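Side-chain contact in putative transcriptional regulator (Salmonella typhimurium, PDB 1YYV), which probably binds DNA as a transcription factor of the HxlR-type helix-turn-helix family, although its regulatory role has not been established: residues E27-K30 with H31-R35. Numbering follows the deposited sequence.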
ATOM      1  N   GLU A  27       0.736   5.603   8.981  1.00 37.52           N
ATOM      2  CA  GLU A  27       1.792   4.715   9.407  1.00 39.98           C
ATOM      3  C   GLU A  27       1.452   3.244   9.196  1.00 38.09           C
ATOM      4  O   GLU A  27       2.247   2.495   8.655  1.00 38.98           O
ATOM      5  CB  GLU A  27       2.087   4.969  10.889  1.00 40.67           C
ATOM      6  CG  GLU A  27       2.915   6.170  11.089  1.00 48.06           C
ATOM      7  CD  GLU A  27       4.271   6.009  10.413  1.00 59.77           C
ATOM      8  OE1 GLU A  27       4.716   6.969   9.725  1.00 64.34           O
ATOM      9  OE2 GLU A  27       4.889   4.912  10.558  1.00 64.87           O
ATOM     10  N   VAL A  28       0.269   2.839   9.632  1.00 37.32           N
ATOM     11  CA  VAL A  28      -0.257   1.507   9.307  1.00 36.48           C
ATOM     12  C   VAL A  28      -0.239   1.262   7.808  1.00 35.98           C
ATOM     13  O   VAL A  28       0.180   0.222   7.365  1.00 37.48           O
ATOM     14  CB  VAL A  28      -1.677   1.320   9.848  1.00 36.36           C
ATOM     15  CG1 VAL A  28      -2.243  -0.092   9.477  1.00 34.40           C
ATOM     16  CG2 VAL A  28      -1.716   1.667  11.372  1.00 33.59           C
ATOM     17  N   LEU A  29      -0.664   2.228   7.022  1.00 36.68           N
ATOM     18  CA  LEU A  29      -0.635   2.079   5.563  1.00 37.13           C
ATOM     19  C   LEU A  29       0.788   1.852   5.022  1.00 37.62           C
ATOM     20  O   LEU A  29       0.991   0.973   4.232  1.00 35.92           O
ATOM     21  CB  LEU A  29      -1.331   3.260   4.891  1.00 37.08           C
ATOM     22  CG  LEU A  29      -1.083   3.382   3.399  1.00 38.01           C
ATOM     23  CD1 LEU A  29      -2.002   2.441   2.641  1.00 37.84           C
ATOM     24  CD2 LEU A  29      -1.211   4.837   2.933  1.00 39.26           C
ATOM     25  N   LYS A  30       1.750   2.644   5.491  1.00 39.54           N
ATOM     26  CA  LYS A  30       3.154   2.447   5.196  1.00 42.34           C
ATOM     27  C   LYS A  30       3.651   1.020   5.584  1.00 42.58           C
ATOM     28  O   LYS A  30       4.293   0.309   4.777  1.00 42.90           O
ATOM     29  CB  LYS A  30       4.002   3.520   5.916  1.00 41.65           C
ATOM     30  CG  LYS A  30       5.483   3.410   5.539  1.00 45.99           C
ATOM     31  CD  LYS A  30       6.463   4.381   6.262  1.00 45.63           C
ATOM     32  CE  LYS A  30       7.058   5.407   5.262  1.00 53.44           C
ATOM     33  NZ  LYS A  30       8.501   5.931   5.503  1.00 52.44           N
ATOM     34  N   HIS A  31       3.372   0.591   6.808  1.00 41.83           N
ATOM     35  CA  HIS A  31       3.825  -0.750   7.208  1.00 41.99           C
ATOM     36  C   HIS A  31       3.298  -1.859   6.313  1.00 41.49           C
ATOM     37  O   HIS A  31       4.042  -2.782   5.993  1.00 41.05           O
ATOM     38  CB  HIS A  31       3.510  -1.050   8.679  1.00 40.88           C
ATOM     39  CG  HIS A  31       4.115  -0.050   9.623  1.00 43.16           C
ATOM     40  ND1 HIS A  31       3.635   0.169  10.905  1.00 42.50           N
ATOM     41  CD2 HIS A  31       5.161   0.798   9.461  1.00 40.69           C
ATOM     42  CE1 HIS A  31       4.378   1.091  11.492  1.00 42.55           C
ATOM     43  NE2 HIS A  31       5.291   1.505  10.631  1.00 43.75           N
ATOM     44  N   VAL A  32       2.033  -1.776   5.898  1.00 41.37           N
ATOM     45  CA  VAL A  32       1.412  -2.943   5.227  1.00 41.22           C
ATOM     46  C   VAL A  32       1.642  -2.910   3.721  1.00 42.03           C
ATOM     47  O   VAL A  32       1.358  -3.874   2.994  1.00 41.99           O
ATOM     48  CB  VAL A  32      -0.109  -3.182   5.641  1.00 41.10           C
ATOM     49  CG1 VAL A  32      -0.274  -3.136   7.154  1.00 37.15           C
ATOM     50  CG2 VAL A  32      -1.084  -2.185   4.957  1.00 40.44           C
ATOM     51  N   THR A  33       2.144  -1.785   3.232  1.00 42.86           N
ATOM     52  CA  THR A  33       2.351  -1.688   1.803  1.00 44.42           C
ATOM     53  C   THR A  33       3.788  -1.363   1.392  1.00 45.47           C
ATOM     54  O   THR A  33       4.050  -1.175   0.191  1.00 44.91           O
ATOM     55  CB  THR A  33       1.370  -0.703   1.157  1.00 44.75           C
ATOM     56  OG1 THR A  33       1.503   0.563   1.788  1.00 45.34           O
ATOM     57  CG2 THR A  33      -0.087  -1.209   1.232  1.00 44.98           C
ATOM     58  N   SER A  34       4.689  -1.280   2.385  1.00 45.94           N
ATOM     59  CA  SER A  34       6.105  -1.238   2.135  1.00 48.12           C
ATOM     60  C   SER A  34       6.419  -2.493   1.374  1.00 48.48           C
ATOM     61  O   SER A  34       5.665  -3.444   1.387  1.00 48.84           O
ATOM     62  CB  SER A  34       6.946  -1.182   3.421  1.00 47.18           C
ATOM     63  OG  SER A  34       6.900  -2.435   4.095  1.00 52.08           O
ATOM     64  N   ARG A  35       7.543  -2.486   0.695  1.00 49.91           N
ATOM     65  CA  ARG A  35       7.885  -3.583  -0.183  1.00 51.21           C
ATOM     66  C   ARG A  35       8.132  -4.896   0.585  1.00 50.58           C
ATOM     67  O   ARG A  35       7.847  -5.960   0.076  1.00 51.20           O
ATOM     68  CB  ARG A  35       9.061  -3.124  -1.033  1.00 51.44           C
ATOM     69  CG  ARG A  35      10.103  -4.104  -1.428  1.00 54.95           C
ATOM     70  CD  ARG A  35      11.068  -3.277  -2.191  1.00 60.58           C
ATOM     71  NE  ARG A  35      12.252  -4.004  -2.594  1.00 66.88           N
ATOM     72  CZ  ARG A  35      13.233  -3.458  -3.294  1.00 68.30           C
ATOM     73  NH1 ARG A  35      13.125  -2.180  -3.665  1.00 69.59           N
ATOM     74  NH2 ARG A  35      14.304  -4.185  -3.623  1.00 67.99           N
TER
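Glu27 and His31, Val28 and Val32, and Leu29 and Thr33 meet one turn apart in a local i to i+4 contact along the last two turns of helix 25-33, where that helix gives way to helix 35-43. His31 has CG anti to its own carbonyl carbon (chi1 -58°), which folds the imidazole back along the helix until Glu27 O sits over the centre of one ring face, 3.3 Å above the plane. Glu27 O also accepts a nearly straight hydrogen bond from His31 N at 2.9 Å, so one acceptor meets both the backbone and the ring of a single residue. The Glu27 carboxylate approaches from the same side of the ring plane as Glu27 O, out beyond the NE2 end of the imidazole, with Glu27 OE2 3.4 Å from His31 NE2 and the two planes steeply inclined at 72°. ND1 is held by Asp76 of helix 66-76, a hydrogen bond that helps to set the rotation of the ring. On the neighbouring flank, Val28 CG1 lies 4.3 Å from Val32 CG1, an apolar pair beside the backbone bond from Val32 N to Val28 O. At the helix end, the Thr33 hydroxyl turns back to Leu29 O, where OG1 donates at 2.5 Å from above the carbonyl plane and supplements a weak bond from Thr33 N. Ser34 N still bonds to Lys30 O at 2.9 Å, but Ser34 has left helical geometry, and its OG N-caps the next helix through Gly37 N. Val28 and Val32 pack on Phe78, Val32 also on Leu73 and His31 on Ala72, which seats the turn against helix 66-76 and the loop residue Phe78 that leads into strand 79-84, while Thr33 meets Thr33 of the second subunit.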